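Local coordinates for protein manganese-containing pseudocatalase (Thermus thermophilus, PDB 2V8T) that probably breaks down hydrogen peroxide as a catalase, using a pair of manganese ions bound in each subunit, at residues Lys91-Gly96 with Phe285-Leu290; Lys16-Asn21 with Leu104-Asp109; Asn82-Lys87 with Asn171-Glu176; Phe116-Gly119 with Ser123-Met126. All coordinates share one frame; numbering follows the deposited sequence.

Contact 1 (Lys91-Gly96 with Phe285-Leu290); sequences KDLEEG and FHPGEL
L93 and P287 meet through a single methyl group. CD1 of L93 rests against the CG-CD side of the pyrrolidine ring, 3.7 Å from CD of P287 and 3.8 Å from its CG, with the two side chains crossing obliquely. CG of L93 stands anti to the backbone N (chi1 179°), beside the carbonyl carbon, which, with chi2 at 66°, brings CD1 to the proline ring while CD2 points elsewhere. A second, looser touch comes from the main chain: the carbonyl O of D92 lies 3.9 Å from CG of P287, at van der Waals distance. The same oxygen accepts a hydrogen bond from the OH of Y291, on helix 288-299, which starts directly after P287.

The next shell is organised by H276, on which L93 and P287 both pack and whose side chain joins the two segments, ND1 accepting the N-H of E94 and NE2 bonding to the carbonyl O of F285. The buried carboxylate of E94 is held by the backbone N of A278 at OE1 and by a salt bridge to K87 at OE2. The direct touch between loop and helix start is small and makes no hydrogen bond; how the two are placed against each other therefore probably depends more on the bonds to H276 and Y291 than on the methyl-proline contact.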
loop_
_atom_site.group_PDB
_atom_site.type_symbol
_atom_site.label_atom_id
_atom_site.label_comp_id
_atom_site.label_asym_id
_atom_site.label_seq_id
_atom_site.Cartn_x
_atom_site.Cartn_y
_atom_site.Cartn_z
ATOM N N LYS A 91 9.814 -2.584 -36.319
ATOM C CA LYS A 91 10.614 -3.670 -36.995
ATOM C C LYS A 91 10.270 -5.032 -36.427
ATOM O O LYS A 91 10.470 -5.247 -35.202
ATOM C CB LYS A 91 12.126 -3.524 -36.789
ATOM C CG LYS A 91 13.024 -4.702 -37.229
ATOM C CD LYS A 91 14.494 -4.742 -36.655
ATOM C CE LYS A 91 15.509 -5.472 -37.459
ATOM N NZ LYS A 91 16.427 -4.529 -38.089
ATOM N N ASP A 92 9.729 -5.919 -37.280
ATOM C CA ASP A 92 9.039 -7.116 -36.794
ATOM C C ASP A 92 9.972 -8.201 -36.315
ATOM O O ASP A 92 9.547 -9.065 -35.578
ATOM C CB ASP A 92 8.167 -7.709 -37.939
ATOM C CG ASP A 92 6.993 -6.856 -38.313
ATOM O OD1 ASP A 92 6.585 -5.976 -37.540
ATOM O OD2 ASP A 92 6.373 -7.192 -39.372
ATOM N N LEU A 93 11.246 -8.209 -36.733
ATOM C CA LEU A 93 12.122 -9.346 -36.438
ATOM C C LEU A 93 13.545 -8.876 -36.331
ATOM O O LEU A 93 14.089 -8.365 -37.317
ATOM C CB LEU A 93 11.978 -10.444 -37.490
ATOM C CG LEU A 93 12.895 -11.689 -37.269
ATOM C CD1 LEU A 93 12.501 -12.377 -36.064
ATOM C CD2 LEU A 93 12.864 -12.500 -38.580
ATOM N N GLU A 94 14.164 -9.069 -35.179
ATOM C CA GLU A 94 15.572 -8.852 -35.045
ATOM C C GLU A 94 16.255 -10.211 -34.821
ATOM O O GLU A 94 15.710 -11.119 -34.205
ATOM C CB GLU A 94 16.001 -7.881 -33.985
ATOM C CG GLU A 94 15.717 -8.324 -32.645
ATOM C CD GLU A 94 16.343 -7.409 -31.493
ATOM O OE1 GLU A 94 15.815 -7.518 -30.406
ATOM O OE2 GLU A 94 17.289 -6.676 -31.749
ATOM N N GLU A 95 17.455 -10.288 -35.300
ATOM C CA GLU A 95 18.250 -11.474 -35.266
ATOM C C GLU A 95 19.538 -11.262 -34.459
ATOM O O GLU A 95 19.996 -10.119 -34.248
ATOM C CB GLU A 95 18.652 -11.932 -36.704
ATOM C CG GLU A 95 17.461 -12.086 -37.615
ATOM C CD GLU A 95 17.086 -13.498 -37.951
ATOM O OE1 GLU A 95 16.564 -14.176 -37.039
ATOM O OE2 GLU A 95 17.284 -13.899 -39.123
ATOM N N GLY A 96 20.066 -12.357 -33.947
ATOM C CA GLY A 96 21.392 -12.336 -33.344
ATOM C C GLY A 96 21.477 -11.971 -31.884
ATOM O O GLY A 96 22.608 -11.949 -31.339
ATOM N N PHE A 285 10.632 -14.700 -28.208
ATOM C CA PHE A 285 12.083 -14.646 -28.414
ATOM C C PHE A 285 12.433 -14.570 -29.898
ATOM O O PHE A 285 13.134 -13.652 -30.325
ATOM C CB PHE A 285 12.750 -15.844 -27.726
ATOM C CG PHE A 285 14.228 -15.899 -27.874
ATOM C CD1 PHE A 285 15.047 -14.802 -27.557
ATOM C CD2 PHE A 285 14.829 -17.068 -28.275
ATOM C CE1 PHE A 285 16.447 -14.867 -27.724
ATOM C CE2 PHE A 285 16.217 -17.142 -28.368
ATOM C CZ PHE A 285 17.016 -16.038 -28.108
ATOM N N HIS A 286 11.965 -15.565 -30.658
ATOM C CA HIS A 286 12.130 -15.663 -32.133
ATOM C C HIS A 286 10.679 -15.769 -32.675
ATOM O O HIS A 286 10.129 -16.863 -32.677
ATOM C CB HIS A 286 12.936 -16.921 -32.495
ATOM C CG HIS A 286 14.379 -16.807 -32.105
ATOM N ND1 HIS A 286 15.211 -17.895 -32.014
ATOM C CD2 HIS A 286 15.127 -15.734 -31.719
ATOM C CE1 HIS A 286 16.427 -17.500 -31.666
ATOM N NE2 HIS A 286 16.419 -16.181 -31.502
ATOM N N PRO A 287 10.085 -14.646 -33.123
ATOM C CA PRO A 287 8.652 -14.659 -33.420
ATOM C C PRO A 287 8.261 -15.162 -34.801
ATOM O O PRO A 287 7.078 -15.198 -35.118
ATOM C CB PRO A 287 8.271 -13.185 -33.268
ATOM C CG PRO A 287 9.533 -12.442 -33.667
ATOM C CD PRO A 287 10.609 -13.272 -33.072
ATOM N N GLY A 288 9.247 -15.592 -35.615
ATOM C CA GLY A 288 8.887 -15.982 -36.973
ATOM C C GLY A 288 7.856 -17.092 -37.048
ATOM O O GLY A 288 6.989 -17.050 -37.931
ATOM N N GLU A 289 7.952 -18.112 -36.197
ATOM C CA GLU A 289 6.949 -19.173 -36.235
ATOM C C GLU A 289 5.568 -18.662 -35.910
ATOM O O GLU A 289 4.584 -19.078 -36.538
ATOM C CB GLU A 289 7.346 -20.359 -35.331
ATOM C CG GLU A 289 6.364 -21.428 -34.876
ATOM C CD GLU A 289 6.897 -22.195 -33.630
ATOM O OE1 GLU A 289 8.050 -22.647 -33.740
ATOM O OE2 GLU A 289 6.171 -22.263 -32.589
ATOM N N LEU A 290 5.453 -17.753 -34.930
ATOM C CA LEU A 290 4.126 -17.223 -34.591
ATOM C C LEU A 290 3.594 -16.361 -35.731
ATOM O O LEU A 290 2.386 -16.396 -36.030
ATOM C CB LEU A 290 4.140 -16.396 -33.291
ATOM C CG LEU A 290 4.576 -17.179 -32.045
ATOM C CD1 LEU A 290 4.250 -16.338 -30.793
ATOM C CD2 LEU A 290 3.966 -18.587 -31.953
#

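Contact 2 (Lys16-Asn21 with Leu104-Asp109); sequences KEQDPN and LGFAKD. With SO4 (sulfate ion), chain H.
P20 and F106 form the close-packed part of this contact: CG of P20 comes to 3.9 Å from CE1 of F106, and the two side chains cross at about a right angle. The aromatic side chain takes the crowded position between its backbone N and carbonyl carbon (chi1 69°), which directs the ring at P20. F116 of helix 114-117 meets F106 edge-to-face and also packs on P20. Q18 approaches more loosely: in one of its two conformers NE2 of Q18 lies 4.3 Å from CZ of F106, and it gives its hydrogen bond to the carbonyl O of L85 instead.

Water takes over on the looser side. One molecule accepts from ND2 of N21 at 3.0 Å and donates to the carbonyl O of D109 at 2.8 Å, bridging the two segments where no side chains touch. At the far end of 16-21, the backbone N of K16 donates to O2 of a sulfate, probably from the crystallisation liquor, at 2.9 Å and 167°. D19, the N-cap of helix 20-26, bonds A22 N through OD1. The chemistry is thus divided: apolar rings join helix start and loop within the chain, whereas D19 and K108 form their salt bridges with neighbouring subunits.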
loop_
_atom_site.group_PDB
_atom_site.type_symbol
_atom_site.label_atom_id
_atom_site.label_comp_id
_atom_site.label_asym_id
_atom_site.label_seq_id
_atom_site.Cartn_x
_atom_site.Cartn_y
_atom_site.Cartn_z
ATOM N N LYS A 16 14.889 8.591 -31.774
ATOM C CA LYS A 16 16.142 8.087 -32.348
ATOM C C LYS A 16 16.649 6.842 -31.678
ATOM O O LYS A 16 17.292 5.998 -32.325
ATOM C CB LYS A 16 17.188 9.174 -32.323
ATOM C CG LYS A 16 16.908 10.344 -33.241
ATOM C CD LYS A 16 17.933 11.491 -33.132
ATOM C CE LYS A 16 17.837 12.265 -31.812
ATOM N NZ LYS A 16 18.920 13.306 -31.620
ATOM N N GLU A 17 16.411 6.671 -30.369
ATOM C CA GLU A 17 16.882 5.521 -29.624
ATOM C C GLU A 17 16.109 5.457 -28.297
ATOM O O GLU A 17 15.447 6.425 -27.911
ATOM C CB GLU A 17 18.379 5.479 -29.401
ATOM C CG GLU A 17 18.820 6.573 -28.574
ATOM C CD GLU A 17 20.378 6.554 -28.398
ATOM O OE1 GLU A 17 21.060 5.608 -28.836
ATOM O OE2 GLU A 17 20.895 7.482 -27.785
ATOM N N GLN A 18 16.241 4.361 -27.610
ATOM C CA GLN A 18 15.569 4.188 -26.351
ATOM C C GLN A 18 16.053 5.235 -25.339
ATOM O O GLN A 18 17.234 5.584 -25.293
ATOM C CB GLN A 18 15.851 2.809 -25.673
ATOM C CG GLN A 18 15.224 1.705 -26.405
ATOM C CD GLN A 18 15.862 0.350 -26.083
ATOM O OE1 GLN A 18 17.055 0.149 -26.391
ATOM N NE2 GLN A 18 15.141 -0.536 -25.439
ATOM N N ASP A 19 15.119 5.654 -24.472
ATOM C CA ASP A 19 15.427 6.600 -23.397
ATOM C C ASP A 19 14.663 6.152 -22.164
ATOM O O ASP A 19 13.553 6.641 -21.862
ATOM C CB ASP A 19 15.103 8.023 -23.786
ATOM C CG ASP A 19 15.641 9.035 -22.751
ATOM O OD1 ASP A 19 15.892 8.667 -21.584
ATOM O OD2 ASP A 19 15.764 10.222 -23.171
ATOM N N PRO A 20 15.227 5.191 -21.409
ATOM C CA PRO A 20 14.528 4.639 -20.258
ATOM C C PRO A 20 14.125 5.686 -19.237
ATOM O O PRO A 20 13.000 5.676 -18.742
ATOM C CB PRO A 20 15.531 3.606 -19.691
ATOM C CG PRO A 20 16.295 3.144 -20.936
ATOM C CD PRO A 20 16.469 4.437 -21.729
ATOM N N ASN A 21 15.058 6.572 -18.850
ATOM C CA ASN A 21 14.719 7.524 -17.810
ATOM C C ASN A 21 13.665 8.545 -18.269
ATOM O O ASN A 21 12.855 9.011 -17.459
ATOM C CB ASN A 21 15.945 8.199 -17.224
ATOM C CG ASN A 21 16.774 7.263 -16.359
ATOM O OD1 ASN A 21 16.333 6.147 -16.011
ATOM N ND2 ASN A 21 17.943 7.734 -15.949
ATOM N N LEU A 104 20.554 -6.708 -21.802
ATOM C CA LEU A 104 19.817 -5.744 -20.996
ATOM C C LEU A 104 20.728 -5.091 -19.946
ATOM O O LEU A 104 20.224 -4.515 -18.975
ATOM C CB LEU A 104 18.587 -6.345 -20.355
ATOM C CG LEU A 104 17.543 -6.912 -21.327
ATOM C CD1 LEU A 104 16.395 -7.552 -20.518
ATOM C CD2 LEU A 104 17.017 -5.880 -22.299
ATOM N N GLY A 105 22.048 -5.130 -20.133
ATOM C CA GLY A 105 22.923 -4.597 -19.108
ATOM C C GLY A 105 22.636 -3.155 -18.747
ATOM O O GLY A 105 22.705 -2.778 -17.544
ATOM N N PHE A 106 22.306 -2.344 -19.728
ATOM C CA PHE A 106 21.996 -0.931 -19.432
ATOM C C PHE A 106 20.877 -0.780 -18.416
ATOM O O PHE A 106 20.838 0.190 -17.639
ATOM C CB PHE A 106 21.617 -0.197 -20.740
ATOM C CG PHE A 106 20.314 -0.627 -21.341
ATOM C CD1 PHE A 106 19.123 0.016 -21.018
ATOM C CD2 PHE A 106 20.216 -1.745 -22.177
ATOM C CE1 PHE A 106 17.918 -0.404 -21.481
ATOM C CE2 PHE A 106 18.997 -2.173 -22.663
ATOM C CZ PHE A 106 17.862 -1.517 -22.311
ATOM N N ALA A 107 19.935 -1.715 -18.443
ATOM C CA ALA A 107 18.746 -1.594 -17.615
ATOM C C ALA A 107 19.052 -1.783 -16.142
ATOM O O ALA A 107 18.263 -1.367 -15.289
ATOM C CB ALA A 107 17.688 -2.575 -18.078
ATOM N N LYS A 108 20.207 -2.378 -15.810
ATOM C CA LYS A 108 20.611 -2.509 -14.436
ATOM C C LYS A 108 20.700 -1.152 -13.735
ATOM O O LYS A 108 20.560 -1.066 -12.503
ATOM C CB LYS A 108 21.987 -3.248 -14.368
ATOM C CG LYS A 108 22.319 -3.807 -13.005
ATOM C CD LYS A 108 23.709 -4.389 -12.973
ATOM C CE LYS A 108 24.762 -3.369 -12.919
ATOM N NZ LYS A 108 26.175 -3.890 -12.725
ATOM N N ASP A 109 21.010 -0.109 -14.487
ATOM C CA ASP A 109 21.376 1.191 -13.918
ATOM C C ASP A 109 20.317 2.275 -14.129
ATOM O O ASP A 109 20.514 3.398 -13.651
ATOM C CB ASP A 109 22.719 1.641 -14.510
ATOM C CG ASP A 109 23.845 0.736 -14.144
ATOM O OD1 ASP A 109 23.908 0.266 -13.002
ATOM O OD2 ASP A 109 24.732 0.522 -15.010
HETATM S S SO4 H . 14.936 11.271 -29.214
HETATM O O1 SO4 H . 16.054 10.343 -28.981
HETATM O O2 SO4 H . 14.602 11.248 -30.630
HETATM O O3 SO4 H . 13.773 10.829 -28.441
HETATM O O4 SO4 H . 15.317 12.618 -28.803
HETATM O O HOH W 1 19.729 6.073 -14.165
#

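Contact 3 (Asn82-Lys87 with Asn171-Glu176); sequences NSLLAK and NPVARE. With SO4 (sulfate ion), chain H.
N171 meets a methyl of L84 with three of its atoms. From the backbone outward, CB of N171 is 3.8 Å from CD2 of L84, CG of N171 is 3.7 Å from CD2 of L84, and ND2 of N171 is 3.6 Å from CD2 of L84, so each touches the one methyl as the asparagine passes it at an angle. Beyond the leucine, ND2 donates to O3 of the sulfate at 3.0 Å, with an N-H...O angle of 158°, and also bonds OD2 of D19. Although N171 occupies the N-cap position of helix 172-200, its side chain makes no capping bond.

The contact joins the C-terminal end of helix 57-85 to the N-terminal end of helix 172-200, two helices of the ferritin-like bundle that elsewhere in their length carry manganese ligands, E70 and H73 on the first and H188 on the second. An alanine in place of N171 is likely to leave O3 of the sulfate and OD2 of D19 without this donor and to open a gap beside CD2 of L84. V173, two residues on, meets the same methyl: its CG1 lies 3.6 Å from CD2 of L84. The other valine methyl, CG2 of V173, touches CB of S83 at 3.9 Å, while OG of S83 turns to the carbonyl O of A79 in its own helix.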
loop_
_atom_site.group_PDB
_atom_site.type_symbol
_atom_site.label_atom_id
_atom_site.label_comp_id
_atom_site.label_asym_id
_atom_site.label_seq_id
_atom_site.Cartn_x
_atom_site.Cartn_y
_atom_site.Cartn_z
ATOM N N ASN A 82 5.946 3.715 -24.538
ATOM C CA ASN A 82 6.360 2.577 -25.338
ATOM C C ASN A 82 7.358 2.994 -26.418
ATOM O O ASN A 82 8.287 2.249 -26.742
ATOM C CB ASN A 82 5.166 1.861 -25.921
ATOM C CG ASN A 82 4.373 1.136 -24.854
ATOM O OD1 ASN A 82 4.921 0.766 -23.817
ATOM N ND2 ASN A 82 3.068 0.906 -25.128
ATOM N N SER A 83 7.145 4.162 -27.017
ATOM C CA SER A 83 8.059 4.694 -27.998
ATOM C C SER A 83 9.445 4.891 -27.415
ATOM O O SER A 83 10.457 4.586 -28.067
ATOM C CB SER A 83 7.537 6.021 -28.564
ATOM O OG SER A 83 6.359 5.876 -29.319
ATOM N N LEU A 84 9.507 5.434 -26.198
ATOM C CA LEU A 84 10.771 5.671 -25.512
ATOM C C LEU A 84 11.451 4.373 -25.075
ATOM O O LEU A 84 12.675 4.364 -24.898
ATOM C CB LEU A 84 10.533 6.597 -24.312
ATOM C CG LEU A 84 10.094 8.014 -24.692
ATOM C CD1 LEU A 84 9.467 8.703 -23.456
ATOM C CD2 LEU A 84 11.262 8.820 -25.248
ATOM N N LEU A 85 10.696 3.292 -24.884
ATOM C CA LEU A 85 11.255 2.028 -24.447
ATOM C C LEU A 85 11.565 1.064 -25.594
ATOM O O LEU A 85 12.207 0.037 -25.380
ATOM C CB LEU A 85 10.293 1.336 -23.480
ATOM C CG LEU A 85 10.114 2.049 -22.134
ATOM C CD1 LEU A 85 9.012 1.400 -21.347
ATOM C CD2 LEU A 85 11.416 2.060 -21.336
ATOM N N ALA A 86 11.124 1.372 -26.814
ATOM C CA ALA A 86 11.241 0.431 -27.944
ATOM C C ALA A 86 12.656 0.384 -28.463
ATOM O O ALA A 86 13.230 1.374 -28.858
ATOM C CB ALA A 86 10.330 0.930 -29.084
ATOM N N LYS A 87 13.215 -0.823 -28.570
ATOM C CA LYS A 87 14.539 -0.981 -29.135
ATOM C C LYS A 87 14.498 -0.809 -30.657
ATOM O O LYS A 87 15.376 -0.167 -31.241
ATOM C CB LYS A 87 15.112 -2.368 -28.771
ATOM C CG LYS A 87 16.530 -2.555 -29.345
ATOM C CD LYS A 87 17.125 -3.914 -29.141
ATOM C CE LYS A 87 18.486 -4.055 -29.847
ATOM N NZ LYS A 87 18.966 -5.425 -29.958
ATOM N N ASN A 171 12.837 14.761 -25.579
ATOM C CA ASN A 171 12.496 13.853 -26.631
ATOM C C ASN A 171 11.265 14.368 -27.385
ATOM O O ASN A 171 10.226 14.599 -26.766
ATOM C CB ASN A 171 12.131 12.467 -26.042
ATOM C CG ASN A 171 13.119 11.969 -25.073
ATOM O OD1 ASN A 171 13.076 12.433 -23.905
ATOM N ND2 ASN A 171 14.005 11.094 -25.469
ATOM N N PRO A 172 11.332 14.486 -28.717
ATOM C CA PRO A 172 10.131 14.970 -29.448
ATOM C C PRO A 172 8.881 14.188 -29.184
ATOM O O PRO A 172 7.785 14.764 -29.177
ATOM C CB PRO A 172 10.587 14.918 -30.921
ATOM C CG PRO A 172 12.081 15.216 -30.818
ATOM C CD PRO A 172 12.532 14.443 -29.597
ATOM N N VAL A 173 8.958 12.858 -28.996
ATOM C CA VAL A 173 7.728 12.108 -28.776
ATOM C C VAL A 173 7.020 12.608 -27.502
ATOM O O VAL A 173 5.794 12.736 -27.454
ATOM C CB VAL A 173 7.960 10.598 -28.788
ATOM C CG1 VAL A 173 8.771 10.095 -27.591
ATOM C CG2 VAL A 173 6.660 9.853 -28.921
ATOM N N ALA A 174 7.812 12.855 -26.459
ATOM C CA ALA A 174 7.253 13.363 -25.213
ATOM C C ALA A 174 6.772 14.788 -25.353
ATOM O O ALA A 174 5.716 15.152 -24.835
ATOM C CB ALA A 174 8.297 13.259 -24.086
ATOM N N ARG A 175 7.551 15.627 -26.052
ATOM C CA ARG A 175 7.157 17.038 -26.200
ATOM C C ARG A 175 5.868 17.182 -27.009
ATOM O O ARG A 175 5.059 18.048 -26.708
ATOM C CB ARG A 175 8.280 17.791 -26.971
ATOM C CG ARG A 175 9.605 17.984 -26.165
ATOM C CD ARG A 175 10.694 18.711 -26.832
ATOM N NE ARG A 175 10.457 20.075 -27.229
ATOM C CZ ARG A 175 10.949 21.232 -26.779
ATOM N NH1 ARG A 175 11.621 21.422 -25.678
ATOM N NH2 ARG A 175 10.666 22.259 -27.573
ATOM N N GLU A 176 5.708 16.355 -28.028
ATOM C CA GLU A 176 4.477 16.398 -28.841
ATOM C C GLU A 176 3.256 15.965 -28.035
ATOM O O GLU A 176 2.228 16.628 -28.009
ATOM C CB GLU A 176 4.531 15.603 -30.148
ATOM C CG GLU A 176 5.459 16.225 -31.154
ATOM C CD GLU A 176 5.072 17.592 -31.694
ATOM O OE1 GLU A 176 3.923 18.044 -31.477
ATOM O OE2 GLU A 176 5.975 18.209 -32.311
HETATM S S SO4 H . 14.936 11.271 -29.214
HETATM O O1 SO4 H . 16.054 10.343 -28.981
HETATM O O2 SO4 H . 14.602 11.248 -30.630
HETATM O O3 SO4 H . 13.773 10.829 -28.441
HETATM O O4 SO4 H . 15.317 12.618 -28.803
#

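Contact 4 (Phe116-Gly119 with Ser123-Met126); sequences FIAG and SLVM
L124 packs against A118 and G119, so that the chain leaving helix 114-117 is met by the loop that follows; V125, the next residue, is the centre of an inverse gamma turn. The leucine and the alanine direct their bonds to CB toward one another's segment, whereas those of F116 and S123 point away. CG of L124 stands anti to the carbonyl carbon, beside the backbone N (chi1 -61°), and from there its two methyls divide the work. CD2 lies over the glycine backbone, 4.0 Å from both N and CA of G119, and CD1 comes loosely to CB of A118 at 4.5 Å. A CB on G119 would point at this CD2 methyl and sit tightly against it, so the lack of a side chain lets L124 lie close to the main chain.

Around this pair, L124 also packs on A114 and H115 of helix 114-117 and on T140 of the second subunit. The carbonyl O of I117 accepts a hydrogen bond from NH1 of R164 of the third subunit. The gamma turn itself is closed by a weak bond from N of M126 to O of L124, 3.1 Å long, and NE2 of Q27 bonds the carbonyl oxygens of both these residues.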
loop_
_atom_site.group_PDB
_atom_site.type_symbol
_atom_site.label_atom_id
_atom_site.label_comp_id
_atom_site.label_asym_id
_atom_site.label_seq_id
_atom_site.Cartn_x
_atom_site.Cartn_y
_atom_site.Cartn_z
ATOM N N PHE A 116 11.720 -3.262 -17.646
ATOM C CA PHE A 116 12.473 -4.284 -18.350
ATOM C C PHE A 116 12.348 -5.676 -17.726
ATOM O O PHE A 116 12.742 -6.645 -18.353
ATOM C CB PHE A 116 13.943 -3.863 -18.438
ATOM C CG PHE A 116 14.113 -2.599 -19.200
ATOM C CD1 PHE A 116 14.205 -2.687 -20.605
ATOM C CD2 PHE A 116 14.153 -1.387 -18.580
ATOM C CE1 PHE A 116 14.281 -1.589 -21.390
ATOM C CE2 PHE A 116 14.208 -0.210 -19.380
ATOM C CZ PHE A 116 14.267 -0.369 -20.787
ATOM N N ILE A 117 11.862 -5.771 -16.497
ATOM C CA ILE A 117 11.672 -7.048 -15.794
ATOM C C ILE A 117 10.202 -7.453 -15.822
ATOM O O ILE A 117 9.840 -8.475 -16.386
ATOM C CB ILE A 117 12.229 -6.984 -14.352
ATOM C CG1 ILE A 117 13.715 -6.615 -14.327
ATOM C CG2 ILE A 117 11.938 -8.313 -13.644
ATOM C CD1 ILE A 117 14.236 -6.270 -12.947
ATOM N N ALA A 118 9.351 -6.657 -15.202
ATOM C CA ALA A 118 7.915 -6.927 -15.226
ATOM C C ALA A 118 7.321 -6.658 -16.607
ATOM O O ALA A 118 6.496 -7.404 -17.114
ATOM C CB ALA A 118 7.181 -6.063 -14.198
ATOM N N GLY A 119 7.656 -5.507 -17.171
ATOM C CA GLY A 119 7.283 -5.221 -18.531
ATOM C C GLY A 119 8.279 -5.839 -19.491
ATOM O O GLY A 119 9.437 -6.077 -19.153
ATOM N N SER A 123 5.139 0.026 -21.113
ATOM C CA SER A 123 4.489 0.802 -20.078
ATOM C C SER A 123 3.882 -0.083 -19.006
ATOM O O SER A 123 3.506 -1.241 -19.236
ATOM C CB SER A 123 3.380 1.689 -20.682
ATOM O OG SER A 123 2.198 0.995 -21.007
ATOM N N LEU A 124 3.795 0.500 -17.794
ATOM C CA LEU A 124 3.220 -0.139 -16.631
ATOM C C LEU A 124 2.247 0.825 -15.964
ATOM O O LEU A 124 2.227 2.019 -16.255
ATOM C CB LEU A 124 4.324 -0.594 -15.644
ATOM C CG LEU A 124 5.309 -1.623 -16.234
ATOM C CD1 LEU A 124 6.495 -1.770 -15.285
ATOM C CD2 LEU A 124 4.654 -2.970 -16.491
ATOM N N VAL A 125 1.417 0.318 -15.051
ATOM C CA VAL A 125 0.322 1.130 -14.465
ATOM C C VAL A 125 0.816 1.786 -13.155
ATOM O O VAL A 125 0.441 1.403 -12.044
ATOM C CB VAL A 125 -0.941 0.287 -14.269
ATOM C CG1 VAL A 125 -2.115 1.233 -13.972
ATOM C CG2 VAL A 125 -1.253 -0.547 -15.501
ATOM N N MET A 126 1.725 2.741 -13.325
ATOM C CA MET A 126 2.521 3.260 -12.233
ATOM C C MET A 126 2.986 4.680 -12.567
ATOM O O MET A 126 2.883 5.154 -13.704
ATOM C CB MET A 126 3.734 2.379 -11.912
ATOM C CG MET A 126 4.700 2.305 -13.074
ATOM S SD MET A 126 6.223 1.360 -12.732
ATOM C CE MET A 126 5.663 -0.138 -11.985
#

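How the contacts relate
Contacts 3 and 4 are buried, contact 1 is partly buried and contact 2 lies at the surface. No hydrogen bond runs directly between the paired segments in any of them; van der Waals touches do most of the joining, with a water bridge added in contact 2. Deep in the chain, contact 3 packs branched side chains between two helix ends and contact 4 lays a leucine on bare backbone, whereas contact 1 sets a loop on a helix start. Polar bonds link the contacts: D19 N probably donates to L84 O between contacts 2 and 3, which share a sulfate, and S123 N probably to N82 OD1 between contacts 3 and 4. Contacts 1, 2 and 4 all touch the third subunit.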